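Local coordinates for tail spike protein (Acinetobacter phage vB_AbaP_AS12, PDB 6EU4) that probably recognises, and perhaps breaks down, the capsular polysaccharide of Acinetobacter baumannii as the trimeric tailspike of the phage, at residues L494-L499 with Q523-A528; S486-R491 with W550-D555. All blocks are in the same frame, centred on the assembly; numbering follows the deposited sequence.

How the interactions relate
Both contacts involve the six-stranded mixed sheet that follows the parallel beta-helix along the chain, and their centres are about 9 Å apart. Interaction 2 is the outer one in sequence: the loop 486-491 and strand 547-554 enclose the two strands of interaction 1, 496-501 and 520-526, which are direct neighbours in the sheet. One contact is therefore a strand pairing within the sheet, the other a bridge from a loop across one of its faces. They meet where Q524 NE2 reaches L490 O, a probable hydrogen bond, and where L499 packs on L490. Both also touch the second subunit, so the sheet is tied into the trimer.

Interaction 1. Residues L494-L499 with Q523-A528; sequences LGNAVL and QQWSSA
An antiparallel strand pair, 496-499 against 523-526, joins these segments, and A497 and Q524 form its hydrogen-bonded pair. A497 N donates to Q524 O at 2.9 Å, and Q524 N returns a bond to A497 O at 2.8 Å. V498 and Q523 follow as a non-hydrogen-bonded pair, where V498 CG2 lies 3.4 Å from Q523 OE1. Q523 bends at chi2 (77°), which swings its amide forward beside Q524 and toward the partner strand, where NE2 donates to Q524 O. This carbonyl thus takes two donors, A497 N and Q523 NE2, from opposite faces of its plane. Q523 CG, anti to the backbone N, lies over one face of the W525 ring, toward its rim.

Beyond the regular pairing, side chains take over from backbone. N496 OD1 accepts from S526 N at 2.8 Å, with the donor well above the amide carbonyl plane, while N496 ND2 makes only a weak bond to S526 O. On the face that carries A497, the Q524 chain is extended (chi1 175°) and carries NE2 to G495 O at 3.0 Å. There it sits in the carbonyl plane on a lone pair. S526 CB packs 3.4 Å from G495 CA, and a water links S526 OG to L494 O.

Outside the pair, Q524 OE1 accepts from Q537. W525 NE1 donates to Q523 of the second subunit, and Q523 OE1 accepts from W525 of the third subunit. The two strands are flanked by 474-481 and 535-542 in the mixed sheet, and N496 and A497 pair with a strand of the second subunit that carries the sheet across the interface.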
ATOM      1  N   LEU A 494     -31.170 -19.757   2.051  1.00 17.21           N
ATOM      2  CA  LEU A 494     -31.457 -18.409   2.509  1.00 15.85           C
ATOM      3  C   LEU A 494     -31.926 -18.443   3.959  1.00 15.83           C
ATOM      4  O   LEU A 494     -32.550 -19.413   4.398  1.00 16.10           O
ATOM      5  CB  LEU A 494     -32.531 -17.743   1.637  1.00 17.32           C
ATOM      6  CG  LEU A 494     -32.229 -17.525   0.152  1.00 21.32           C
ATOM      7  CD1 LEU A 494     -33.494 -17.136  -0.574  1.00 21.12           C
ATOM      8  CD2 LEU A 494     -31.155 -16.462  -0.034  1.00 20.65           C
ATOM      9  N   GLY A 495     -31.592 -17.387   4.703  1.00 14.47           N
ATOM     10  CA  GLY A 495     -32.056 -17.226   6.071  1.00 13.73           C
ATOM     11  C   GLY A 495     -33.253 -16.293   6.104  1.00 14.08           C
ATOM     12  O   GLY A 495     -34.315 -16.599   5.546  1.00 15.93           O
ATOM     13  N   ASN A 496     -33.093 -15.150   6.760  1.00 13.69           N
ATOM     14  CA  ASN A 496     -34.085 -14.090   6.687  1.00 12.67           C
ATOM     15  C   ASN A 496     -33.887 -13.357   5.371  1.00 14.44           C
ATOM     16  O   ASN A 496     -32.820 -12.775   5.154  1.00 15.82           O
ATOM     17  CB  ASN A 496     -33.919 -13.144   7.870  1.00 12.58           C
ATOM     18  CG  ASN A 496     -34.050 -13.855   9.200  1.00 14.14           C
ATOM     19  OD1 ASN A 496     -35.132 -14.251   9.603  1.00 13.80           O
ATOM     20  ND2 ASN A 496     -32.942 -14.009   9.894  1.00 17.22           N
ATOM     21  N   ALA A 497     -34.898 -13.380   4.497  1.00 14.57           N
ATOM     22  CA  ALA A 497     -34.750 -12.847   3.144  1.00 14.53           C
ATOM     23  C   ALA A 497     -36.109 -12.459   2.573  1.00 16.33           C
ATOM     24  O   ALA A 497     -37.106 -13.138   2.802  1.00 17.23           O
ATOM     25  CB  ALA A 497     -34.087 -13.879   2.213  1.00 15.09           C
ATOM     26  N   VAL A 498     -36.120 -11.400   1.766  1.00 15.60           N
ATOM     27  CA  VAL A 498     -37.298 -11.017   0.992  1.00 13.94           C
ATOM     28  C   VAL A 498     -37.176 -11.582  -0.419  1.00 16.79           C
ATOM     29  O   VAL A 498     -36.128 -11.442  -1.069  1.00 16.74           O
ATOM     30  CB  VAL A 498     -37.467  -9.489   0.943  1.00 15.06           C
ATOM     31  CG1 VAL A 498     -38.719  -9.136   0.145  1.00 16.12           C
ATOM     32  CG2 VAL A 498     -37.511  -8.896   2.368  1.00 16.52           C
ATOM     33  N   LEU A 499     -38.259 -12.200  -0.889  1.00 17.21           N
ATOM     34  CA  LEU A 499     -38.373 -12.843  -2.186  1.00 16.96           C
ATOM     35  C   LEU A 499     -39.484 -12.181  -2.987  1.00 16.74           C
ATOM     36  O   LEU A 499     -40.492 -11.719  -2.432  1.00 17.04           O
ATOM     37  CB  LEU A 499     -38.692 -14.339  -2.031  1.00 18.19           C
ATOM     38  CG  LEU A 499     -37.994 -15.062  -0.865  1.00 19.46           C
ATOM     39  CD1 LEU A 499     -38.561 -16.445  -0.697  1.00 21.88           C
ATOM     40  CD2 LEU A 499     -36.496 -15.101  -1.106  1.00 22.56           C
ATOM     41  N   GLN A 523     -41.763 -12.593   2.708  1.00 14.08           N
ATOM     42  CA  GLN A 523     -40.730 -12.427   3.715  1.00 12.62           C
ATOM     43  C   GLN A 523     -40.475 -13.799   4.315  1.00 16.48           C
ATOM     44  O   GLN A 523     -41.388 -14.397   4.888  1.00 14.61           O
ATOM     45  CB  GLN A 523     -41.153 -11.451   4.805  1.00 13.73           C
ATOM     46  CG  GLN A 523     -40.198 -11.416   6.017  1.00 15.38           C
ATOM     47  CD  GLN A 523     -38.928 -10.636   5.715  1.00 16.40           C
ATOM     48  OE1 GLN A 523     -38.971  -9.448   5.391  1.00 14.72           O
ATOM     49  NE2 GLN A 523     -37.787 -11.306   5.806  1.00 16.21           N
ATOM     50  N   GLN A 524     -39.243 -14.286   4.196  1.00 14.18           N
ATOM     51  CA  GLN A 524     -38.828 -15.492   4.904  1.00 14.15           C
ATOM     52  C   GLN A 524     -38.036 -15.102   6.147  1.00 15.16           C
ATOM     53  O   GLN A 524     -37.208 -14.188   6.113  1.00 13.68           O
ATOM     54  CB  GLN A 524     -37.986 -16.410   4.014  1.00 13.91           C
ATOM     55  CG  GLN A 524     -37.440 -17.621   4.781  1.00 14.30           C
ATOM     56  CD  GLN A 524     -36.855 -18.661   3.862  1.00 16.08           C
ATOM     57  OE1 GLN A 524     -37.573 -19.261   3.075  1.00 16.19           O
ATOM     58  NE2 GLN A 524     -35.542 -18.890   3.963  1.00 16.01           N
ATOM     59  N   TRP A 525     -38.327 -15.767   7.255  1.00 13.88           N
ATOM     60  CA  TRP A 525     -37.505 -15.682   8.447  1.00 13.08           C
ATOM     61  C   TRP A 525     -36.869 -17.040   8.709  1.00 12.99           C
ATOM     62  O   TRP A 525     -37.409 -18.088   8.338  1.00 13.86           O
ATOM     63  CB  TRP A 525     -38.326 -15.278   9.665  1.00 12.73           C
ATOM     64  CG  TRP A 525     -38.844 -13.866   9.694  1.00 13.23           C
ATOM     65  CD1 TRP A 525     -38.189 -12.784  10.158  1.00 13.72           C
ATOM     66  CD2 TRP A 525     -40.150 -13.404   9.290  1.00 13.19           C
ATOM     67  NE1 TRP A 525     -38.981 -11.663  10.061  1.00 14.59           N
ATOM     68  CE2 TRP A 525     -40.188 -12.018   9.528  1.00 13.05           C
ATOM     69  CE3 TRP A 525     -41.271 -14.022   8.735  1.00 14.68           C
ATOM     70  CZ2 TRP A 525     -41.325 -11.244   9.272  1.00 11.66           C
ATOM     71  CZ3 TRP A 525     -42.387 -13.241   8.450  1.00 14.83           C
ATOM     72  CH2 TRP A 525     -42.405 -11.876   8.726  1.00 12.12           C
ATOM     73  N   SER A 526     -35.738 -17.006   9.411  1.00 13.82           N
ATOM     74  CA  SER A 526     -34.976 -18.212   9.704  1.00 14.05           C
ATOM     75  C   SER A 526     -34.144 -18.009  10.959  1.00 13.10           C
ATOM     76  O   SER A 526     -33.667 -16.906  11.239  1.00 14.45           O
ATOM     77  CB  SER A 526     -34.045 -18.558   8.541  1.00 14.04           C
ATOM     78  OG  SER A 526     -33.279 -19.693   8.863  1.00 16.24           O
ATOM     79  N   SER A 527     -33.890 -19.104  11.670  1.00 13.26           N
ATOM     80  CA  SER A 527     -32.812 -19.078  12.644  1.00 14.00           C
ATOM     81  C   SER A 527     -31.470 -18.859  11.949  1.00 15.76           C
ATOM     82  O   SER A 527     -30.647 -18.065  12.413  1.00 15.87           O
ATOM     83  CB  SER A 527     -32.797 -20.375  13.459  1.00 15.19           C
ATOM     84  OG  SER A 527     -32.932 -21.520  12.625  1.00 15.28           O
ATOM     85  N   ALA A 528     -31.255 -19.540  10.825  1.00 15.38           N
ATOM     86  CA  ALA A 528     -30.051 -19.418   9.996  1.00 16.89           C
ATOM     87  C   ALA A 528     -30.156 -20.403   8.849  1.00 16.38           C
ATOM     88  O   ALA A 528     -30.599 -21.539   9.060  1.00 16.40           O
ATOM     89  CB  ALA A 528     -28.770 -19.695  10.790  1.00 16.26           C
TER
HETATM   90  O   HOH W   1     -33.408 -20.976   6.454  1.00 17.03           O

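Interaction 2. Residues S486-R491 with W550-D555; sequences SITNLR and WLRTGD
R552 reaches from strand 547-554 to the loop 486-491, meeting T488 with its guanidinium. Its CB points at the loop, and CG lies between the backbone N and the carbonyl carbon (chi1 68°). From CG to NE the side chain is extended and carries the guanidinium across to the loop, where the atoms that meet it are NH1 and NH2. NH2 donates to T488 OG1 at 3.0 Å, with an N-H...O angle of 154° and the oxygen close to the guanidinium plane. NH1 lies 3.3 Å from the same OG1 and donates to a water that is also hydrogen-bonded to T488 OG1, at 2.6 Å. The two side chains cross at about a right angle. I487 adds CG1 at 3.9 Å from R552 NH2, and its carbonyl lies at the same guanidinium edge. NH2 also donates to Q537 OE1, so two acceptors, T488 OG1 and Q537 OE1, together limit how the group can turn.

The second bridge comes from the loop. R491 bends at chi3 (76°) and still reaches outward, offering NH2 to the backbone oxygen D555 O at 3.0 Å; the donor stands above that carbonyl plane, although the oxygen lies near the guanidinium plane. The same NH2 comes within 3.5 Å of G554 C, where the strand has no side chain. Within the loop, S486 OG accepts from T488 N, an ST turn.

R491 is held further by N535, Q558 and S533, and Y560 makes cation-pi contacts with both arginines. The loop joins strand 474-481 to strand 496-501, where I487 packs on L499, and strand 547-554 lies beside 535-542; the arginines thus tie this connection to a strand farther across the same sheet.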
ATOM      1  N   SER A 486     -39.155 -23.456  -5.787  1.00 22.52           N
ATOM      2  CA  SER A 486     -40.069 -23.636  -4.676  1.00 22.52           C
ATOM      3  C   SER A 486     -39.623 -22.813  -3.475  1.00 21.11           C
ATOM      4  O   SER A 486     -38.475 -22.905  -3.039  1.00 21.97           O
ATOM      5  CB  SER A 486     -40.160 -25.107  -4.277  1.00 25.95           C
ATOM      6  OG  SER A 486     -40.830 -25.228  -3.037  1.00 24.94           O
ATOM      7  N   ILE A 487     -40.553 -22.034  -2.918  1.00 20.67           N
ATOM      8  CA  ILE A 487     -40.257 -21.304  -1.689  1.00 18.59           C
ATOM      9  C   ILE A 487     -40.332 -22.201  -0.465  1.00 18.30           C
ATOM     10  O   ILE A 487     -39.993 -21.761   0.635  1.00 20.62           O
ATOM     11  CB  ILE A 487     -41.205 -20.098  -1.530  1.00 19.33           C
ATOM     12  CG1 ILE A 487     -42.666 -20.543  -1.501  1.00 20.14           C
ATOM     13  CG2 ILE A 487     -40.968 -19.098  -2.635  1.00 20.88           C
ATOM     14  CD1 ILE A 487     -43.612 -19.433  -0.968  1.00 21.22           C
ATOM     15  N   THR A 488     -40.733 -23.458  -0.630  1.00 20.57           N
ATOM     16  CA  THR A 488     -40.655 -24.432   0.444  1.00 20.71           C
ATOM     17  C   THR A 488     -39.239 -24.947   0.651  1.00 21.56           C
ATOM     18  O   THR A 488     -38.902 -25.365   1.766  1.00 22.19           O
ATOM     19  CB  THR A 488     -41.618 -25.570   0.132  1.00 25.19           C
ATOM     20  OG1 THR A 488     -42.941 -25.029   0.075  1.00 23.82           O
ATOM     21  CG2 THR A 488     -41.559 -26.679   1.185  1.00 26.18           C
ATOM     22  N   ASN A 489     -38.393 -24.883  -0.372  1.00 21.05           N
ATOM     23  CA  ASN A 489     -37.059 -25.473  -0.331  1.00 22.59           C
ATOM     24  C   ASN A 489     -35.959 -24.415  -0.347  1.00 22.31           C
ATOM     25  O   ASN A 489     -34.911 -24.602  -0.973  1.00 21.95           O
ATOM     26  CB  ASN A 489     -36.878 -26.453  -1.490  1.00 26.05           C
ATOM     27  CG  ASN A 489     -37.941 -27.534  -1.509  1.00 31.53           C
ATOM     28  OD1 ASN A 489     -38.461 -27.925  -0.466  1.00 30.98           O
ATOM     29  ND2 ASN A 489     -38.268 -28.031  -2.709  1.00 35.74           N
ATOM     30  N   LEU A 490     -36.171 -23.304   0.369  1.00 19.32           N
ATOM     31  CA  LEU A 490     -35.177 -22.244   0.516  1.00 18.27           C
ATOM     32  C   LEU A 490     -34.631 -22.164   1.937  1.00 18.98           C
ATOM     33  O   LEU A 490     -34.046 -21.141   2.321  1.00 18.57           O
ATOM     34  CB  LEU A 490     -35.772 -20.890   0.111  1.00 18.60           C
ATOM     35  CG  LEU A 490     -36.296 -20.780  -1.318  1.00 20.93           C
ATOM     36  CD1 LEU A 490     -36.953 -19.413  -1.557  1.00 22.72           C
ATOM     37  CD2 LEU A 490     -35.167 -20.996  -2.320  1.00 23.05           C
ATOM     38  N   ARG A 491     -34.808 -23.229   2.725  1.00 17.71           N
ATOM     39  CA  ARG A 491     -34.358 -23.239   4.111  1.00 18.70           C
ATOM     40  C   ARG A 491     -32.859 -23.474   4.238  1.00 17.30           C
ATOM     41  O   ARG A 491     -32.253 -23.082   5.243  1.00 17.08           O
ATOM     42  CB  ARG A 491     -35.126 -24.320   4.871  1.00 19.92           C
ATOM     43  CG  ARG A 491     -36.641 -24.090   4.768  1.00 20.06           C
ATOM     44  CD  ARG A 491     -37.414 -25.221   5.350  1.00 18.53           C
ATOM     45  NE  ARG A 491     -37.418 -25.203   6.805  1.00 18.24           N
ATOM     46  CZ  ARG A 491     -38.094 -26.085   7.530  1.00 18.94           C
ATOM     47  NH1 ARG A 491     -38.790 -27.028   6.916  1.00 20.65           N
ATOM     48  NH2 ARG A 491     -38.083 -26.030   8.858  1.00 17.71           N
ATOM     49  N   TRP A 550     -50.810 -14.400   4.193  1.00 16.80           N
ATOM     50  CA  TRP A 550     -50.606 -15.776   4.614  1.00 15.97           C
ATOM     51  C   TRP A 550     -49.361 -15.903   5.486  1.00 16.96           C
ATOM     52  O   TRP A 550     -48.320 -15.311   5.174  1.00 17.41           O
ATOM     53  CB  TRP A 550     -50.425 -16.690   3.404  1.00 17.28           C
ATOM     54  CG  TRP A 550     -51.543 -16.664   2.393  1.00 18.74           C
ATOM     55  CD1 TRP A 550     -51.740 -15.739   1.398  1.00 20.25           C
ATOM     56  CD2 TRP A 550     -52.588 -17.630   2.254  1.00 19.25           C
ATOM     57  NE1 TRP A 550     -52.845 -16.074   0.663  1.00 19.96           N
ATOM     58  CE2 TRP A 550     -53.379 -17.235   1.159  1.00 21.10           C
ATOM     59  CE3 TRP A 550     -52.930 -18.796   2.949  1.00 20.82           C
ATOM     60  CZ2 TRP A 550     -54.500 -17.956   0.745  1.00 22.15           C
ATOM     61  CZ3 TRP A 550     -54.039 -19.523   2.523  1.00 21.47           C
ATOM     62  CH2 TRP A 550     -54.816 -19.090   1.439  1.00 23.36           C
ATOM     63  N   LEU A 551     -49.466 -16.733   6.533  1.00 15.07           N
ATOM     64  CA  LEU A 551     -48.356 -17.084   7.407  1.00 16.24           C
ATOM     65  C   LEU A 551     -48.184 -18.596   7.472  1.00 15.87           C
ATOM     66  O   LEU A 551     -49.164 -19.339   7.501  1.00 16.12           O
ATOM     67  CB  LEU A 551     -48.580 -16.559   8.823  1.00 14.24           C
ATOM     68  CG  LEU A 551     -48.638 -15.036   8.987  1.00 15.61           C
ATOM     69  CD1 LEU A 551     -48.954 -14.673  10.431  1.00 16.34           C
ATOM     70  CD2 LEU A 551     -47.334 -14.376   8.587  1.00 15.85           C
ATOM     71  N   ARG A 552     -46.935 -19.046   7.547  1.00 15.55           N
ATOM     72  CA  ARG A 552     -46.674 -20.432   7.926  1.00 13.60           C
ATOM     73  C   ARG A 552     -45.329 -20.514   8.637  1.00 14.88           C
ATOM     74  O   ARG A 552     -44.511 -19.603   8.563  1.00 14.86           O
ATOM     75  CB  ARG A 552     -46.703 -21.376   6.724  1.00 13.86           C
ATOM     76  CG  ARG A 552     -45.548 -21.193   5.708  1.00 16.17           C
ATOM     77  CD  ARG A 552     -45.523 -22.349   4.705  1.00 17.47           C
ATOM     78  NE  ARG A 552     -44.505 -22.129   3.688  1.00 18.21           N
ATOM     79  CZ  ARG A 552     -44.279 -22.935   2.655  1.00 18.38           C
ATOM     80  NH1 ARG A 552     -44.980 -24.054   2.481  1.00 19.85           N
ATOM     81  NH2 ARG A 552     -43.338 -22.616   1.783  1.00 18.33           N
ATOM     82  N   THR A 553     -45.127 -21.614   9.363  1.00 15.53           N
ATOM     83  CA  THR A 553     -43.895 -21.852  10.098  1.00 15.18           C
ATOM     84  C   THR A 553     -43.362 -23.232   9.775  1.00 15.08           C
ATOM     85  O   THR A 553     -44.107 -24.140   9.398  1.00 15.58           O
ATOM     86  CB  THR A 553     -44.104 -21.757  11.613  1.00 15.38           C
ATOM     87  OG1 THR A 553     -45.144 -22.646  12.001  1.00 17.30           O
ATOM     88  CG2 THR A 553     -44.463 -20.336  12.025  1.00 16.66           C
ATOM     89  N   GLY A 554     -42.058 -23.376   9.978  1.00 15.81           N
ATOM     90  CA  GLY A 554     -41.388 -24.658   9.873  1.00 16.77           C
ATOM     91  C   GLY A 554     -40.511 -24.902  11.079  1.00 15.86           C
ATOM     92  O   GLY A 554     -39.592 -24.129  11.363  1.00 15.80           O
ATOM     93  N   ASP A 555     -40.810 -25.964  11.819  1.00 15.88           N
ATOM     94  CA  ASP A 555     -40.029 -26.320  12.987  1.00 16.13           C
ATOM     95  C   ASP A 555     -38.696 -26.918  12.548  1.00 17.63           C
ATOM     96  O   ASP A 555     -38.565 -27.464  11.451  1.00 17.27           O
ATOM     97  CB  ASP A 555     -40.834 -27.302  13.843  1.00 16.82           C
ATOM     98  CG  ASP A 555     -40.333 -27.435  15.286  1.00 20.25           C
ATOM     99  OD1 ASP A 555     -39.378 -26.735  15.704  1.00 19.70           O
ATOM    100  OD2 ASP A 555     -40.931 -28.281  16.014  1.00 21.23           O
TER
HETATM  101  O   HOH W   2     -45.172 -26.396   0.398  1.00 34.37           O